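Long-range contacts in glycogen synthase (Cyanobacterium sp. CLg1, PDB 6GNF), which is a two-domain glycosyltransferase of the GT-B type, from the bacterial glycogen and starch synthase family, and holds ADP and a glycan in this model: residues L139-L144 against P178-E183; I420-D425 against M444-I449. All blocks are in the same frame, centred on the assembly; numbering follows the deposited sequence.

Contact 1 (L139-L144 against P178-E183); sequences LSQAAL and PLYLKE
Two neighbouring helices of the N-terminal Rossmann-like domain, 132-144 and 177-186, meet where Q141 lies on the ring of Y180. The segment axes come within 9.5 Å of each other and cross at -53°, and the contact between them is mostly carbon. CG of Q141 stands 3.9 Å from the centroid of the Y180 ring, only 3° off its normal, a CH-pi contact over the middle of one face. The glutamine chain then runs on extended past CG, and its amide is turned well out of the ring plane. NE2 stays beside the tyrosine, 3.6 Å from its OH and too long to count as a hydrogen bond, while OE1 accepts from the backbone N of N81; the Y180 hydroxyl bonds to the carbonyl O of L217. Both residues suit a buried place of this kind, since each offers a long apolar surface and ends in a group that reaches a backbone partner. The short side chain of S140 puts CB against CD2 of Y180, obliquely, at 4.0 Å, and its OG turns back to F136 O in a weak bond. One turn on, CG of L144 sits beside its backbone N (chi1 -77°), which points the two branches at different partners: CD1 touches CB of Y180 at 3.5 Å, and CD2 lies 3.9 Å from CD1 of L181. Helices packed side by side against a largely parallel sheet are characteristic of the Rossmann-like domains of GT-B glycosyltransferases.

Contact 2 (I420-D425 against M444-I449); sequences ITAGAD and MMYGTI
T448, just before strand 449-452, meets T421 in the last turn of helix 414-423, where two helix-to-strand connections of the C-terminal domain run side by side. The T448 hydroxyl donates to the carbonyl O of T421, with 2.6 Å between OG1 and O and a C=O...donor angle of 165°. OG1 also accepts from NZ of K331, which bonds to the A422 carbonyl as well. Having OG1 beside its own backbone N (chi1 -64°) directs the T448 hydroxyl to the helix end and leaves CG2 near D425 O, 3.7 Å away. This D425 O takes two donors: N of I449 at 3.0 Å, with an N-H...O angle of 166°, and a water at 2.8 Å that donates also to the carbonyl O of G447. The D425 carboxylate is served outside the segments, OD2 by K335 NZ and L352 N. G447 has the positive phi of a Schellman motif, a conformation easily taken by glycine. CG2 of T421 lies over one face of the Y446 ring, 4.1 Å from its centroid and displaced toward the rim, and CB of A422 is 3.7 Å from CD2 of Y446. The Y446 hydroxyl bonds to D315. Thus carbonyls of the helix end are met by the T448 hydroxyl and K331, and that of D425, just beyond it, by I449 N and a water; the positive charge of K331 would probably be stabilised by the carbonyl dipoles.

In the fold
Both contacts are buried, yet they belong to different halves of the molecule: contact 1 lies in the Starch synthase catalytic domain and contact 2 in the Glycosyl transferases group 1 region, with centres 42 Å apart on opposite sides of the chain's centre. Contact 1 joins the flanks of two helices and has no hydrogen bond between its segments. Contact 2 joins the two turns that lead from helices into the adjacent parallel strands 426-429 and 449-452, where backbone groups no longer paired within a helix need partners, and hydrogen bonds carry much of it. Each nevertheless places aliphatic carbon over a tyrosine face. The side chain of T421 is about 6 Å from ADP, that of S140 about 13 Å from a bound sugar.

Contact 1 (L139-L144 against P178-E183)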
ATOM      1  N   LEU A 139       3.225 -11.481  15.692  1.00 44.43           N
ATOM      2  CA  LEU A 139       2.529 -11.856  14.463  1.00 43.59           C
ATOM      3  C   LEU A 139       3.344 -12.832  13.620  1.00 43.46           C
ATOM      4  O   LEU A 139       2.796 -13.809  13.120  1.00 44.21           O
ATOM      5  CB  LEU A 139       2.188 -10.616  13.629  1.00 43.34           C
ATOM      6  CG  LEU A 139       1.603 -10.861  12.238  1.00 43.12           C
ATOM      7  CD1 LEU A 139       0.332 -11.686  12.312  1.00 42.41           C
ATOM      8  CD2 LEU A 139       1.329  -9.536  11.538  1.00 45.66           C
ATOM      9  N   SER A 140       4.644 -12.566  13.473  1.00 43.13           N
ATOM     10  CA  SER A 140       5.511 -13.419  12.657  1.00 44.25           C
ATOM     11  C   SER A 140       5.632 -14.820  13.249  1.00 43.35           C
ATOM     12  O   SER A 140       5.610 -15.797  12.523  1.00 43.59           O
ATOM     13  CB  SER A 140       6.887 -12.785  12.491  1.00 45.91           C
ATOM     14  OG  SER A 140       6.741 -11.549  11.816  1.00 45.57           O
ATOM     15  N   GLN A 141       5.764 -14.904  14.567  1.00 44.31           N
ATOM     16  CA  GLN A 141       5.798 -16.189  15.262  1.00 45.52           C
ATOM     17  C   GLN A 141       4.489 -16.943  15.123  1.00 44.12           C
ATOM     18  O   GLN A 141       4.485 -18.156  14.942  1.00 44.11           O
ATOM     19  CB  GLN A 141       6.067 -15.996  16.756  1.00 49.41           C
ATOM     20  CG  GLN A 141       7.437 -15.446  17.081  1.00 50.17           C
ATOM     21  CD  GLN A 141       7.561 -15.057  18.538  1.00 52.43           C
ATOM     22  OE1 GLN A 141       7.091 -15.767  19.431  1.00 56.73           O
ATOM     23  NE2 GLN A 141       8.182 -13.919  18.792  1.00 55.34           N
ATOM     24  N   ALA A 142       3.376 -16.237  15.285  1.00 42.50           N
ATOM     25  CA  ALA A 142       2.070 -16.880  15.230  1.00 43.58           C
ATOM     26  C   ALA A 142       1.762 -17.422  13.839  1.00 43.80           C
ATOM     27  O   ALA A 142       1.097 -18.457  13.733  1.00 45.32           O
ATOM     28  CB  ALA A 142       0.982 -15.910  15.669  1.00 43.70           C
ATOM     29  N   ALA A 143       2.216 -16.711  12.811  1.00 41.10           N
ATOM     30  CA  ALA A 143       1.915 -17.071  11.427  1.00 42.81           C
ATOM     31  C   ALA A 143       2.612 -18.356  11.015  1.00 43.35           C
ATOM     32  O   ALA A 143       2.088 -19.135  10.241  1.00 45.21           O
ATOM     33  CB  ALA A 143       2.319 -15.943  10.490  1.00 40.57           C
ATOM     34  N   LEU A 144       3.803 -18.588  11.555  1.00 44.02           N
ATOM     35  CA  LEU A 144       4.579 -19.765  11.184  1.00 43.94           C
ATOM     36  C   LEU A 144       3.874 -21.063  11.566  1.00 44.58           C
ATOM     37  O   LEU A 144       4.019 -22.062  10.851  1.00 47.58           O
ATOM     38  CB  LEU A 144       5.973 -19.714  11.817  1.00 44.91           C
ATOM     39  CG  LEU A 144       6.985 -18.783  11.142  1.00 44.05           C
ATOM     40  CD1 LEU A 144       8.111 -18.431  12.088  1.00 44.47           C
ATOM     41  CD2 LEU A 144       7.540 -19.404   9.873  1.00 46.46           C
ATOM     42  N   PRO A 178      11.353 -14.745   8.360  1.00 47.69           N
ATOM     43  CA  PRO A 178      12.426 -15.616   7.875  1.00 47.74           C
ATOM     44  C   PRO A 178      13.453 -15.979   8.945  1.00 48.49           C
ATOM     45  O   PRO A 178      13.991 -17.087   8.922  1.00 50.15           O
ATOM     46  CB  PRO A 178      13.079 -14.791   6.767  1.00 47.90           C
ATOM     47  CG  PRO A 178      12.013 -13.863   6.306  1.00 48.22           C
ATOM     48  CD  PRO A 178      11.234 -13.525   7.542  1.00 47.63           C
ATOM     49  N   LEU A 179      13.690 -15.079   9.892  1.00 47.84           N
ATOM     50  CA  LEU A 179      14.622 -15.357  10.977  1.00 47.25           C
ATOM     51  C   LEU A 179      14.024 -16.385  11.926  1.00 47.84           C
ATOM     52  O   LEU A 179      14.707 -17.331  12.330  1.00 49.92           O
ATOM     53  CB  LEU A 179      15.002 -14.084  11.742  1.00 47.65           C
ATOM     54  CG  LEU A 179      15.980 -13.146  11.027  1.00 48.14           C
ATOM     55  CD1 LEU A 179      15.341 -12.464   9.832  1.00 49.08           C
ATOM     56  CD2 LEU A 179      16.519 -12.098  11.984  1.00 49.42           C
ATOM     57  N   TYR A 180      12.760 -16.202  12.298  1.00 45.94           N
ATOM     58  CA  TYR A 180      12.082 -17.155  13.172  1.00 44.97           C
ATOM     59  C   TYR A 180      11.933 -18.524  12.508  1.00 46.15           C
ATOM     60  O   TYR A 180      12.085 -19.551  13.171  1.00 45.99           O
ATOM     61  CB  TYR A 180      10.712 -16.640  13.602  1.00 43.75           C
ATOM     62  CG  TYR A 180      10.768 -15.459  14.538  1.00 44.47           C
ATOM     63  CD1 TYR A 180      11.437 -15.541  15.750  1.00 46.81           C
ATOM     64  CD2 TYR A 180      10.140 -14.262  14.222  1.00 44.14           C
ATOM     65  CE1 TYR A 180      11.490 -14.459  16.620  1.00 48.37           C
ATOM     66  CE2 TYR A 180      10.186 -13.174  15.083  1.00 45.03           C
ATOM     67  CZ  TYR A 180      10.863 -13.273  16.277  1.00 47.62           C
ATOM     68  OH  TYR A 180      10.910 -12.193  17.133  1.00 46.79           O
ATOM     69  N   LEU A 181      11.658 -18.534  11.205  1.00 44.09           N
ATOM     70  CA  LEU A 181      11.585 -19.780  10.441  1.00 44.51           C
ATOM     71  C   LEU A 181      12.864 -20.592  10.608  1.00 44.44           C
ATOM     72  O   LEU A 181      12.824 -21.800  10.846  1.00 46.13           O
ATOM     73  CB  LEU A 181      11.369 -19.492   8.951  1.00 42.54           C
ATOM     74  CG  LEU A 181      11.382 -20.700   8.020  1.00 42.75           C
ATOM     75  CD1 LEU A 181      10.294 -21.691   8.406  1.00 42.94           C
ATOM     76  CD2 LEU A 181      11.221 -20.277   6.575  1.00 43.21           C
ATOM     77  N   LYS A 182      14.000 -19.932  10.434  1.00 46.00           N
ATOM     78  CA  LYS A 182      15.296 -20.591  10.600  1.00 47.14           C
ATOM     79  C   LYS A 182      15.557 -21.021  12.026  1.00 48.29           C
ATOM     80  O   LYS A 182      15.995 -22.146  12.270  1.00 48.90           O
ATOM     81  CB  LYS A 182      16.423 -19.673  10.162  1.00 47.91           C
ATOM     82  CG  LYS A 182      16.451 -19.506   8.670  1.00 47.69           C
ATOM     83  CD  LYS A 182      17.520 -18.538   8.231  1.00 49.80           C
ATOM     84  CE  LYS A 182      17.490 -18.435   6.723  1.00 49.66           C
ATOM     85  NZ  LYS A 182      18.498 -17.463   6.267  1.00 54.22           N
ATOM     86  N   GLU A 183      15.339 -20.108  12.963  1.00 48.96           N
ATOM     87  CA  GLU A 183      15.759 -20.338  14.336  1.00 49.28           C
ATOM     88  C   GLU A 183      14.859 -21.309  15.083  1.00 49.30           C
ATOM     89  O   GLU A 183      15.361 -22.223  15.717  1.00 52.25           O
ATOM     90  CB  GLU A 183      15.861 -19.014  15.095  1.00 48.72           C
ATOM     91  CG  GLU A 183      16.479 -19.130  16.481  1.00 50.32           C
ATOM     92  CD  GLU A 183      17.877 -19.738  16.480  1.00 53.26           C
ATOM     93  OE1 GLU A 183      18.595 -19.670  15.448  1.00 54.08           O
ATOM     94  OE2 GLU A 183      18.276 -20.276  17.527  1.00 55.24           O
TER

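Contact 2 (I420-D425 against M444-I449)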
ATOM      1  N   ILE A 420     -15.479  10.718  -7.746  1.00 74.78           N
ATOM      2  CA  ILE A 420     -14.313  11.412  -8.317  1.00 74.18           C
ATOM      3  C   ILE A 420     -13.701  10.598  -9.455  1.00 72.19           C
ATOM      4  O   ILE A 420     -13.402  11.137 -10.523  1.00 72.06           O
ATOM      5  CB  ILE A 420     -13.247  11.717  -7.242  1.00 73.80           C
ATOM      6  CG1 ILE A 420     -13.737  12.842  -6.327  1.00 75.51           C
ATOM      7  CG2 ILE A 420     -11.923  12.128  -7.878  1.00 73.82           C
ATOM      8  CD1 ILE A 420     -13.044  12.873  -4.984  1.00 76.36           C
ATOM      9  N   THR A 421     -13.523   9.302  -9.219  1.00 69.74           N
ATOM     10  CA  THR A 421     -12.939   8.409 -10.212  1.00 69.08           C
ATOM     11  C   THR A 421     -13.739   8.380 -11.507  1.00 72.16           C
ATOM     12  O   THR A 421     -13.149   8.340 -12.583  1.00 73.21           O
ATOM     13  CB  THR A 421     -12.832   6.979  -9.665  1.00 67.76           C
ATOM     14  OG1 THR A 421     -12.160   7.010  -8.405  1.00 67.02           O
ATOM     15  CG2 THR A 421     -12.067   6.079 -10.620  1.00 66.71           C
ATOM     16  N   ALA A 422     -15.065   8.359 -11.391  1.00 72.94           N
ATOM     17  CA  ALA A 422     -15.943   8.314 -12.549  1.00 73.66           C
ATOM     18  C   ALA A 422     -16.134   9.694 -13.164  1.00 74.38           C
ATOM     19  O   ALA A 422     -16.080   9.852 -14.386  1.00 73.67           O
ATOM     20  CB  ALA A 422     -17.289   7.724 -12.160  1.00 75.38           C
ATOM     21  N   GLY A 423     -16.307  10.705 -12.318  1.00 73.24           N
ATOM     22  CA  GLY A 423     -16.679  12.042 -12.780  1.00 72.39           C
ATOM     23  C   GLY A 423     -15.535  12.867 -13.330  1.00 71.38           C
ATOM     24  O   GLY A 423     -15.729  13.674 -14.238  1.00 75.84           O
ATOM     25  N   ALA A 424     -14.348  12.686 -12.765  1.00 68.76           N
ATOM     26  CA  ALA A 424     -13.183  13.463 -13.167  1.00 68.96           C
ATOM     27  C   ALA A 424     -12.719  13.083 -14.566  1.00 69.49           C
ATOM     28  O   ALA A 424     -12.880  11.939 -14.995  1.00 69.24           O
ATOM     29  CB  ALA A 424     -12.042  13.270 -12.176  1.00 66.57           C
ATOM     30  N   ASP A 425     -12.116  14.043 -15.257  1.00 69.72           N
ATOM     31  CA  ASP A 425     -11.477  13.784 -16.542  1.00 69.58           C
ATOM     32  C   ASP A 425     -10.075  13.253 -16.332  1.00 69.22           C
ATOM     33  O   ASP A 425      -9.588  12.436 -17.112  1.00 69.73           O
ATOM     34  CB  ASP A 425     -11.414  15.064 -17.351  1.00 70.62           C
ATOM     35  CG  ASP A 425     -12.777  15.597 -17.662  1.00 71.96           C
ATOM     36  OD1 ASP A 425     -13.605  14.792 -18.124  1.00 71.55           O
ATOM     37  OD2 ASP A 425     -13.017  16.808 -17.445  1.00 72.84           O
ATOM     38  N   MET A 444      -8.078   4.406 -14.955  1.00 64.29           N
ATOM     39  CA  MET A 444      -8.054   3.938 -16.333  1.00 65.48           C
ATOM     40  C   MET A 444      -9.243   3.042 -16.667  1.00 67.62           C
ATOM     41  O   MET A 444      -9.787   3.125 -17.759  1.00 71.51           O
ATOM     42  CB  MET A 444      -6.725   3.252 -16.658  1.00 65.16           C
ATOM     43  CG  MET A 444      -5.572   4.241 -16.769  1.00 65.53           C
ATOM     44  SD  MET A 444      -4.004   3.544 -17.317  1.00 66.20           S
ATOM     45  CE  MET A 444      -3.491   2.651 -15.857  1.00 63.64           C
ATOM     46  N   MET A 445      -9.663   2.190 -15.741  1.00 67.39           N
ATOM     47  CA  MET A 445     -10.845   1.353 -15.978  1.00 69.96           C
ATOM     48  C   MET A 445     -12.118   2.178 -16.163  1.00 68.52           C
ATOM     49  O   MET A 445     -13.053   1.720 -16.807  1.00 69.18           O
ATOM     50  CB  MET A 445     -11.057   0.364 -14.837  1.00 73.29           C
ATOM     51  CG  MET A 445     -10.037  -0.741 -14.770  1.00 77.96           C
ATOM     52  SD  MET A 445     -10.291  -1.819 -13.331  1.00 86.73           S
ATOM     53  CE  MET A 445     -11.829  -2.629 -13.779  1.00 91.38           C
ATOM     54  N   TYR A 446     -12.137   3.384 -15.596  1.00 66.50           N
ATOM     55  CA  TYR A 446     -13.267   4.303 -15.737  1.00 67.69           C
ATOM     56  C   TYR A 446     -13.103   5.283 -16.915  1.00 68.42           C
ATOM     57  O   TYR A 446     -13.950   6.143 -17.120  1.00 69.21           O
ATOM     58  CB  TYR A 446     -13.477   5.086 -14.429  1.00 67.33           C
ATOM     59  CG  TYR A 446     -14.138   4.277 -13.323  1.00 66.39           C
ATOM     60  CD1 TYR A 446     -13.464   3.244 -12.700  1.00 65.87           C
ATOM     61  CD2 TYR A 446     -15.432   4.557 -12.903  1.00 68.06           C
ATOM     62  CE1 TYR A 446     -14.051   2.500 -11.692  1.00 66.28           C
ATOM     63  CE2 TYR A 446     -16.034   3.819 -11.893  1.00 68.44           C
ATOM     64  CZ  TYR A 446     -15.335   2.792 -11.287  1.00 67.44           C
ATOM     65  OH  TYR A 446     -15.912   2.032 -10.278  1.00 67.47           O
ATOM     66  N   GLY A 447     -12.012   5.170 -17.666  1.00 68.07           N
ATOM     67  CA  GLY A 447     -11.745   6.083 -18.777  1.00 69.48           C
ATOM     68  C   GLY A 447     -11.252   7.441 -18.311  1.00 68.61           C
ATOM     69  O   GLY A 447     -11.309   8.424 -19.041  1.00 69.70           O
ATOM     70  N   THR A 448     -10.753   7.483 -17.084  1.00 68.08           N
ATOM     71  CA  THR A 448     -10.241   8.706 -16.487  1.00 67.20           C
ATOM     72  C   THR A 448      -8.724   8.684 -16.643  1.00 66.34           C
ATOM     73  O   THR A 448      -8.067   7.721 -16.256  1.00 63.69           O
ATOM     74  CB  THR A 448     -10.659   8.800 -15.002  1.00 65.46           C
ATOM     75  OG1 THR A 448     -12.090   8.886 -14.918  1.00 66.50           O
ATOM     76  CG2 THR A 448     -10.054  10.019 -14.324  1.00 64.61           C
ATOM     77  N   ILE A 449      -8.179   9.764 -17.191  1.00 66.94           N
ATOM     78  CA  ILE A 449      -6.799   9.786 -17.661  1.00 66.91           C
ATOM     79  C   ILE A 449      -5.820  10.191 -16.559  1.00 66.43           C
ATOM     80  O   ILE A 449      -5.938  11.289 -16.007  1.00 68.71           O
ATOM     81  CB  ILE A 449      -6.658  10.754 -18.849  1.00 68.44           C
ATOM     82  CG1 ILE A 449      -7.432  10.206 -20.051  1.00 70.62           C
ATOM     83  CG2 ILE A 449      -5.194  10.961 -19.205  1.00 68.95           C
ATOM     84  CD1 ILE A 449      -7.684  11.217 -21.149  1.00 72.90           C
TER
HETATM   85  O   HOH W   1     -11.212  11.422 -19.139  1.00 63.11           O